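Local coordinates for protein carbohydrate oxidase (PDB 3RJA) that oxidises the C1 hydroxyl of mono-, oligo- and polysaccharides to the corresponding lactones with FAD as cofactor, reducing molecular oxygen to hydrogen peroxide, at residues A[125-130]-A[200-205]; A[139-144]-A[154-159]. One frame throughout, in Å; residues are numbered along the deposited sequence.

In the fold
Both interactions belong to the FAD-binding part of the enzyme, with centres about 9 Å apart. Along the chain, strand 125-126 comes first, then helix 137-142, helix 150-153 and the turn that leads into strand 160-166, and finally strand 196-206; the whole of interaction 2 therefore falls between the two segments of interaction 1. Interaction 1 pairs the short strand 125-126 with strand 196-206 of the antiparallel sheet, and interaction 2 packs helix 137-142 against the 154-159 turn. Ser128 OG reaches Gly154 O, Ala203 N meets Ser159 O, and Gly130 N meets His140 NE2, which tie the two together. Both also touch FAD, and together these contacts connect the antiparallel sheet to the cofactor pocket.

Interaction 1. Residues A[125-130]-A[200-205]; sequences RAISHG and WKLATF. With FAD (flavin-adenine dinucleotide), chain B.
Arg125 and Thr204 meet because the arginine chain, with CG anti to the carbonyl carbon (chi1 -53°), bends again at chi2 and chi3, while Thr204 OG1 stands between its own backbone N and carbonyl carbon. The guanidinium then grips the threonine side-on. Arg125 NE donates a nearly straight bond to Thr204 OG1 at 2.8 Å, with the hydroxyl oxygen close to the guanidinium plane. Arg125 NH2 bonds the carbonyl Thr204 O at 2.8 Å, approaching from above the carbonyl plane, and adds a weak bond to OG1. The hydroxyl is also hydrogen-bonded to Gly102 O, so Thr204 OG1 joins the arginine to a second part of the chain. One face of the guanidinium lies against the Phe205 backbone.

Ala126 and Phe205 form an antiparallel hydrogen-bonded pair, with Ala126 N to Phe205 O at 2.8 Å and Phe205 N to Ala126 O at 2.9 Å. The Phe205 ring folds back over this pair: Ala126 O lies over one face, offset toward the rim, and Ala126 CB touches Phe205 CE1 at 3.5 Å. His153 stacks with the same ring. Farther along, Ile127 CD1 meets Leu202 CD1 at 3.7 Å, the two side chains crossing at about a right angle, and Ile127 CG1 lies beside Thr204 CG2.

Beyond the pair, segment 125-130 turns away from the strand and runs to the flavin, where Gly130 CA comes within 3.2 Å of FAD O4. A short strand added to the antiparallel sheet and continuing into the cofactor pocket is consistent with the FAD-binding domain of the oxygen-dependent FAD-linked oxidoreductases.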
loop_
_atom_site.group_PDB
_atom_site.type_symbol
_atom_site.label_atom_id
_atom_site.label_comp_id
_atom_site.label_asym_id
_atom_site.label_seq_id
_atom_site.Cartn_x
_atom_site.Cartn_y
_atom_site.Cartn_z
ATOM N N ARG A 125 12.156 -15.718 9.932
ATOM C CA ARG A 125 10.701 -15.548 9.757
ATOM C C ARG A 125 10.367 -14.530 8.662
ATOM O O ARG A 125 11.242 -13.749 8.229
ATOM C CB ARG A 125 10.027 -15.133 11.074
ATOM C CG ARG A 125 10.309 -16.022 12.320
ATOM C CD ARG A 125 9.714 -17.408 12.193
ATOM N NE ARG A 125 8.250 -17.405 12.254
ATOM C CZ ARG A 125 7.498 -18.499 12.393
ATOM N NH1 ARG A 125 8.070 -19.710 12.510
ATOM N NH2 ARG A 125 6.169 -18.388 12.438
ATOM N N ALA A 126 9.108 -14.562 8.208
ATOM C CA ALA A 126 8.663 -13.751 7.097
ATOM C C ALA A 126 7.219 -13.298 7.290
ATOM O O ALA A 126 6.456 -13.918 8.032
ATOM C CB ALA A 126 8.790 -14.533 5.774
ATOM N N ILE A 127 6.876 -12.198 6.629
ATOM C CA ILE A 127 5.506 -11.708 6.502
ATOM C C ILE A 127 5.258 -11.333 5.064
ATOM O O ILE A 127 6.165 -10.864 4.360
ATOM C CB ILE A 127 5.260 -10.457 7.401
ATOM C CG1 ILE A 127 5.281 -10.854 8.882
ATOM C CG2 ILE A 127 3.908 -9.748 7.056
ATOM C CD1 ILE A 127 5.450 -9.680 9.776
ATOM N N SER A 128 4.018 -11.543 4.625
ATOM C CA SER A 128 3.607 -11.174 3.293
ATOM C C SER A 128 3.291 -9.662 3.231
ATOM O O SER A 128 2.288 -9.217 3.810
ATOM C CB SER A 128 2.364 -12.002 2.904
ATOM O OG SER A 128 1.833 -11.587 1.661
ATOM N N HIS A 129 4.124 -8.886 2.529
ATOM C CA HIS A 129 3.908 -7.431 2.403
ATOM C C HIS A 129 4.388 -6.943 1.022
ATOM O O HIS A 129 4.806 -7.755 0.186
ATOM C CB HIS A 129 4.593 -6.649 3.553
ATOM C CG HIS A 129 6.036 -7.018 3.766
ATOM N ND1 HIS A 129 7.025 -6.723 2.848
ATOM C CD2 HIS A 129 6.655 -7.654 4.794
ATOM C CE1 HIS A 129 8.187 -7.169 3.296
ATOM N NE2 HIS A 129 7.991 -7.725 4.484
ATOM N N GLY A 130 4.339 -5.629 0.806
ATOM C CA GLY A 130 4.789 -5.012 -0.443
ATOM C C GLY A 130 6.271 -5.180 -0.768
ATOM O O GLY A 130 7.065 -5.649 0.068
ATOM N N TRP A 200 2.908 -2.535 16.352
ATOM C CA TRP A 200 2.191 -3.576 15.570
ATOM C C TRP A 200 2.504 -4.956 16.129
ATOM O O TRP A 200 3.672 -5.282 16.346
ATOM C CB TRP A 200 2.593 -3.543 14.092
ATOM C CG TRP A 200 2.214 -2.265 13.416
ATOM C CD1 TRP A 200 2.969 -1.117 13.308
ATOM C CD2 TRP A 200 0.957 -1.987 12.786
ATOM N NE1 TRP A 200 2.238 -0.143 12.650
ATOM C CE2 TRP A 200 1.011 -0.658 12.306
ATOM C CE3 TRP A 200 -0.207 -2.743 12.571
ATOM C CZ2 TRP A 200 -0.080 -0.052 11.634
ATOM C CZ3 TRP A 200 -1.273 -2.155 11.900
ATOM C CH2 TRP A 200 -1.206 -0.821 11.436
ATOM N N LYS A 201 1.480 -5.781 16.324
ATOM C CA LYS A 201 1.723 -7.172 16.765
ATOM C C LYS A 201 1.380 -8.107 15.625
ATOM O O LYS A 201 0.245 -8.157 15.157
ATOM C CB LYS A 201 0.985 -7.477 18.077
ATOM C CG LYS A 201 1.208 -6.378 19.132
ATOM C CD LYS A 201 0.403 -6.613 20.375
ATOM C CE LYS A 201 0.487 -5.438 21.363
ATOM N NZ LYS A 201 -0.712 -5.506 22.315
ATOM N N LEU A 202 2.389 -8.825 15.149
ATOM C CA LEU A 202 2.290 -9.449 13.815
ATOM C C LEU A 202 2.598 -10.928 13.836
ATOM O O LEU A 202 3.674 -11.312 14.318
ATOM C CB LEU A 202 3.279 -8.773 12.844
ATOM C CG LEU A 202 3.179 -7.249 12.649
ATOM C CD1 LEU A 202 4.257 -6.735 11.640
ATOM C CD2 LEU A 202 1.771 -6.842 12.188
ATOM N N ALA A 203 1.692 -11.742 13.290
ATOM C CA ALA A 203 1.949 -13.176 13.089
ATOM C C ALA A 203 2.946 -13.308 11.948
ATOM O O ALA A 203 2.827 -12.591 10.951
ATOM C CB ALA A 203 0.636 -13.937 12.715
ATOM N N THR A 204 3.905 -14.225 12.076
ATOM C CA THR A 204 4.885 -14.458 11.012
ATOM C C THR A 204 4.802 -15.928 10.570
ATOM O O THR A 204 4.194 -16.738 11.277
ATOM C CB THR A 204 6.325 -14.138 11.472
ATOM O OG1 THR A 204 6.739 -15.087 12.481
ATOM C CG2 THR A 204 6.404 -12.723 12.019
ATOM N N PHE A 205 5.396 -16.250 9.414
ATOM C CA PHE A 205 5.601 -17.645 8.971
ATOM C C PHE A 205 7.107 -17.943 8.776
ATOM O O PHE A 205 7.904 -17.003 8.614
ATOM C CB PHE A 205 4.790 -17.990 7.703
ATOM C CG PHE A 205 4.969 -17.015 6.541
ATOM C CD1 PHE A 205 5.940 -17.239 5.548
ATOM C CD2 PHE A 205 4.100 -15.924 6.396
ATOM C CE1 PHE A 205 6.087 -16.365 4.466
ATOM C CE2 PHE A 205 4.212 -15.047 5.327
ATOM C CZ PHE A 205 5.216 -15.252 4.354
HETATM P PA FAD B . 3.024 7.486 5.188
HETATM O O1A FAD B . 4.018 7.729 6.292
HETATM O O2A FAD B . 2.991 8.546 4.117
HETATM O O5B FAD B . 1.559 7.355 5.830
HETATM C C5B FAD B . 0.483 6.866 5.037
HETATM C C4B FAD B . -0.831 7.083 5.806
HETATM O O4B FAD B . -0.824 6.297 6.999
HETATM C C3B FAD B . -1.034 8.532 6.245
HETATM O O3B FAD B . -2.437 8.789 6.341
HETATM C C2B FAD B . -0.451 8.506 7.654
HETATM O O2B FAD B . -0.873 9.530 8.524
HETATM C C1B FAD B . -0.916 7.134 8.120
HETATM N N9A FAD B . -0.030 6.627 9.164
HETATM C C8A FAD B . 1.360 6.579 9.162
HETATM N N7A FAD B . 1.743 6.028 10.346
HETATM C C5A FAD B . 0.649 5.716 11.059
HETATM C C6A FAD B . 0.490 5.142 12.324
HETATM N N6A FAD B . 1.562 4.769 13.057
HETATM N N1A FAD B . -0.800 4.934 12.783
HETATM C C2A FAD B . -1.899 5.329 12.027
HETATM N N3A FAD B . -1.746 5.933 10.795
HETATM C C4A FAD B . -0.478 6.104 10.326
HETATM N N1 FAD B . 1.520 -0.688 -1.808
HETATM C C2 FAD B . 1.170 -2.043 -1.838
HETATM O O2 FAD B . 0.108 -2.451 -1.353
HETATM N N3 FAD B . 2.099 -2.926 -2.381
HETATM C C4 FAD B . 3.376 -2.592 -2.789
HETATM O O4 FAD B . 4.190 -3.469 -3.157
HETATM C C4X FAD B . 3.683 -1.128 -2.790
HETATM N N5 FAD B . 4.872 -0.700 -3.180
HETATM C C5X FAD B . 5.226 0.626 -3.094
HETATM C C6 FAD B . 6.536 1.053 -3.430
HETATM C C7 FAD B . 6.941 2.357 -3.217
HETATM C C7M FAD B . 8.364 2.814 -3.601
HETATM C C8 FAD B . 6.069 3.241 -2.538
HETATM C C8M FAD B . 6.475 4.674 -2.259
HETATM C C9 FAD B . 4.763 2.861 -2.264
HETATM C C9A FAD B . 4.322 1.546 -2.511
HETATM N N10 FAD B . 3.043 1.088 -2.111
HETATM C C10 FAD B . 2.663 -0.229 -2.321
HETATM C "C1'" FAD B . 2.074 2.061 -1.509
HETATM C "C2'" FAD B . 2.125 1.993 0.011
HETATM O "O2'" FAD B . 1.477 0.807 0.451
HETATM C "C3'" FAD B . 1.392 3.176 0.604
HETATM O "O3'" FAD B . 1.893 4.380 0.063
HETATM C "C4'" FAD B . 1.530 3.154 2.136
HETATM O "O4'" FAD B . 0.442 3.818 2.700
HETATM C "C5'" FAD B . 2.855 3.768 2.595
HETATM O "O5'" FAD B . 2.945 3.701 3.991
HETATM P P FAD B . 3.948 4.724 4.757
HETATM O O1P FAD B . 3.976 4.425 6.226
HETATM O O2P FAD B . 5.329 4.669 4.101
HETATM O O3P FAD B . 3.242 6.110 4.382
#

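Interaction 2. Residues A[139-144]-A[154-159]; sequences GHFAHG and GLAVDS. With FAD (flavin-adenine dinucleotide), chain B.
Phe141 and Val157 bring the two backbones together, their CA atoms 4.8 Å apart, where the end of helix 137-142 meets the turn before strand 160-166; Val157 N donates to Gly144 O at 2.8 Å. This helix belongs to the FAD-binding domain and presents its side chains both to the turn and to the cofactor.

The central side-chain contact is a CH-pi interaction. Ala156 CB sits 3.5 Å from the centroid of the Phe141 ring, only 1° off its normal. At the ring edge, near its plane, Ser159 OG lies 3.4 Å from Phe141 CE2. The same hydroxyl donates to Ala156 O, which also accepts from Ser159 N, so the turn is held from within while the ring packs against it. Val157 CG2, anti to its backbone N, reaches Phe141 O at 3.3 Å. Strand 196-206 contributes Trp200 and Leu202 to the surroundings of the ring, and helix 112-123 contributes Leu112 and Leu115. A leucine in place of Phe141 would probably deprive the Ala156 methyl of its flat platform and leave the turn less closely packed on the helix.

Toward the cofactor, Gly139 N bonds FAD O1P, the glycine backbone lying close against the cofactor. His143 ND1 donates to Gly139 O in the imidazole plane, on a lone pair of that oxygen; with NE2 hydrogen-bonded to Ser192 OG, both ring nitrogens are engaged, which holds the ring's rotation beside the adenosine ribose. His140 touches Ala156 CB through CD2, while its NE2 is hydrogen-bonded to Gly130 N and its ND1 shares a 2.9 Å hydrogen bond with FAD O2', the ribityl hydroxyl lying near the imidazole plane.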
loop_
_atom_site.group_PDB
_atom_site.type_symbol
_atom_site.label_atom_id
_atom_site.label_comp_id
_atom_site.label_asym_id
_atom_site.label_seq_id
_atom_site.Cartn_x
_atom_site.Cartn_y
_atom_site.Cartn_z
ATOM N N GLY A 139 1.697 3.016 7.419
ATOM C CA GLY A 139 0.785 3.305 6.297
ATOM C C GLY A 139 0.395 2.071 5.504
ATOM O O GLY A 139 -0.757 1.913 5.088
ATOM N N HIS A 140 1.361 1.189 5.298
ATOM C CA HIS A 140 1.189 -0.014 4.479
ATOM C C HIS A 140 0.202 -0.986 5.126
ATOM O O HIS A 140 -0.816 -1.345 4.512
ATOM C CB HIS A 140 2.544 -0.700 4.276
ATOM C CG HIS A 140 2.552 -1.803 3.251
ATOM N ND1 HIS A 140 2.447 -1.561 1.896
ATOM C CD2 HIS A 140 2.743 -3.143 3.385
ATOM C CE1 HIS A 140 2.558 -2.708 1.237
ATOM N NE2 HIS A 140 2.713 -3.685 2.122
ATOM N N PHE A 141 0.504 -1.394 6.358
ATOM C CA PHE A 141 -0.320 -2.385 7.054
ATOM C C PHE A 141 -1.708 -1.831 7.426
ATOM O O PHE A 141 -2.678 -2.573 7.468
ATOM C CB PHE A 141 0.400 -2.894 8.318
ATOM C CG PHE A 141 1.512 -3.904 8.058
ATOM C CD1 PHE A 141 2.640 -3.577 7.276
ATOM C CD2 PHE A 141 1.437 -5.180 8.627
ATOM C CE1 PHE A 141 3.659 -4.514 7.073
ATOM C CE2 PHE A 141 2.441 -6.130 8.428
ATOM C CZ PHE A 141 3.575 -5.784 7.656
ATOM N N ALA A 142 -1.801 -0.531 7.711
ATOM C CA ALA A 142 -3.075 0.036 8.176
ATOM C C ALA A 142 -4.156 0.014 7.095
ATOM O O ALA A 142 -5.350 0.197 7.405
ATOM C CB ALA A 142 -2.874 1.472 8.694
ATOM N N HIS A 143 -3.731 -0.141 5.831
ATOM C CA HIS A 143 -4.651 0.013 4.705
ATOM C C HIS A 143 -4.660 -1.194 3.769
ATOM O O HIS A 143 -5.287 -1.145 2.727
ATOM C CB HIS A 143 -4.395 1.328 3.927
ATOM C CG HIS A 143 -4.394 2.551 4.801
ATOM N ND1 HIS A 143 -3.230 3.122 5.297
ATOM C CD2 HIS A 143 -5.420 3.267 5.328
ATOM C CE1 HIS A 143 -3.544 4.162 6.055
ATOM N NE2 HIS A 143 -4.869 4.256 6.107
ATOM N N GLY A 144 -4.016 -2.285 4.177
ATOM C CA GLY A 144 -3.972 -3.508 3.356
ATOM C C GLY A 144 -2.550 -4.055 3.210
ATOM O O GLY A 144 -2.061 -4.760 4.105
ATOM N N GLY A 154 -1.753 -13.869 1.853
ATOM C CA GLY A 154 -2.663 -12.770 2.205
ATOM C C GLY A 154 -1.996 -11.404 2.315
ATOM O O GLY A 154 -0.811 -11.247 1.988
ATOM N N LEU A 155 -2.779 -10.403 2.728
ATOM C CA LEU A 155 -2.293 -9.016 2.858
ATOM C C LEU A 155 -1.402 -8.836 4.085
ATOM O O LEU A 155 -1.500 -9.605 5.073
ATOM C CB LEU A 155 -3.482 -8.053 2.935
ATOM C CG LEU A 155 -4.519 -8.120 1.762
ATOM C CD1 LEU A 155 -5.637 -7.139 2.014
ATOM C CD2 LEU A 155 -3.895 -7.830 0.384
ATOM N N ALA A 156 -0.563 -7.805 4.045
ATOM C CA ALA A 156 0.193 -7.386 5.218
ATOM C C ALA A 156 -0.765 -7.239 6.398
ATOM O O ALA A 156 -0.485 -7.736 7.479
ATOM C CB ALA A 156 0.974 -6.069 4.949
ATOM N N VAL A 157 -1.898 -6.581 6.167
ATOM C CA VAL A 157 -2.916 -6.382 7.194
ATOM C C VAL A 157 -3.408 -7.701 7.832
ATOM O O VAL A 157 -3.745 -7.726 9.014
ATOM C CB VAL A 157 -4.108 -5.504 6.697
ATOM C CG1 VAL A 157 -5.041 -6.261 5.744
ATOM C CG2 VAL A 157 -4.907 -4.961 7.875
ATOM N N ASP A 158 -3.425 -8.779 7.054
ATOM C CA ASP A 158 -3.858 -10.080 7.549
ATOM C C ASP A 158 -2.873 -10.730 8.548
ATOM O O ASP A 158 -3.247 -11.657 9.244
ATOM C CB ASP A 158 -4.153 -10.999 6.365
ATOM C CG ASP A 158 -5.319 -10.493 5.514
ATOM O OD1 ASP A 158 -6.276 -9.919 6.107
ATOM O OD2 ASP A 158 -5.257 -10.651 4.258
ATOM N N SER A 159 -1.637 -10.237 8.641
ATOM C CA SER A 159 -0.718 -10.702 9.687
ATOM C C SER A 159 -0.980 -10.033 11.059
ATOM O O SER A 159 -0.436 -10.448 12.061
ATOM C CB SER A 159 0.744 -10.421 9.268
ATOM O OG SER A 159 1.024 -9.049 9.464
HETATM P PA FAD B . 3.024 7.486 5.188
HETATM O O1A FAD B . 4.018 7.729 6.292
HETATM O O2A FAD B . 2.991 8.546 4.117
HETATM O O5B FAD B . 1.559 7.355 5.830
HETATM C C5B FAD B . 0.483 6.866 5.037
HETATM C C4B FAD B . -0.831 7.083 5.806
HETATM O O4B FAD B . -0.824 6.297 6.999
HETATM C C3B FAD B . -1.034 8.532 6.245
HETATM O O3B FAD B . -2.437 8.789 6.341
HETATM C C2B FAD B . -0.451 8.506 7.654
HETATM O O2B FAD B . -0.873 9.530 8.524
HETATM C C1B FAD B . -0.916 7.134 8.120
HETATM N N9A FAD B . -0.030 6.627 9.164
HETATM C C8A FAD B . 1.360 6.579 9.162
HETATM N N7A FAD B . 1.743 6.028 10.346
HETATM C C5A FAD B . 0.649 5.716 11.059
HETATM C C6A FAD B . 0.490 5.142 12.324
HETATM N N6A FAD B . 1.562 4.769 13.057
HETATM N N1A FAD B . -0.800 4.934 12.783
HETATM C C2A FAD B . -1.899 5.329 12.027
HETATM N N3A FAD B . -1.746 5.933 10.795
HETATM C C4A FAD B . -0.478 6.104 10.326
HETATM N N1 FAD B . 1.520 -0.688 -1.808
HETATM C C2 FAD B . 1.170 -2.043 -1.838
HETATM O O2 FAD B . 0.108 -2.451 -1.353
HETATM N N3 FAD B . 2.099 -2.926 -2.381
HETATM C C4 FAD B . 3.376 -2.592 -2.789
HETATM O O4 FAD B . 4.190 -3.469 -3.157
HETATM C C4X FAD B . 3.683 -1.128 -2.790
HETATM N N5 FAD B . 4.872 -0.700 -3.180
HETATM C C5X FAD B . 5.226 0.626 -3.094
HETATM C C6 FAD B . 6.536 1.053 -3.430
HETATM C C7 FAD B . 6.941 2.357 -3.217
HETATM C C7M FAD B . 8.364 2.814 -3.601
HETATM C C8 FAD B . 6.069 3.241 -2.538
HETATM C C8M FAD B . 6.475 4.674 -2.259
HETATM C C9 FAD B . 4.763 2.861 -2.264
HETATM C C9A FAD B . 4.322 1.546 -2.511
HETATM N N10 FAD B . 3.043 1.088 -2.111
HETATM C C10 FAD B . 2.663 -0.229 -2.321
HETATM C "C1'" FAD B . 2.074 2.061 -1.509
HETATM C "C2'" FAD B . 2.125 1.993 0.011
HETATM O "O2'" FAD B . 1.477 0.807 0.451
HETATM C "C3'" FAD B . 1.392 3.176 0.604
HETATM O "O3'" FAD B . 1.893 4.380 0.063
HETATM C "C4'" FAD B . 1.530 3.154 2.136
HETATM O "O4'" FAD B . 0.442 3.818 2.700
HETATM C "C5'" FAD B . 2.855 3.768 2.595
HETATM O "O5'" FAD B . 2.945 3.701 3.991
HETATM P P FAD B . 3.948 4.724 4.757
HETATM O O1P FAD B . 3.976 4.425 6.226
HETATM O O2P FAD B . 5.329 4.669 4.101
HETATM O O3P FAD B . 3.242 6.110 4.382
#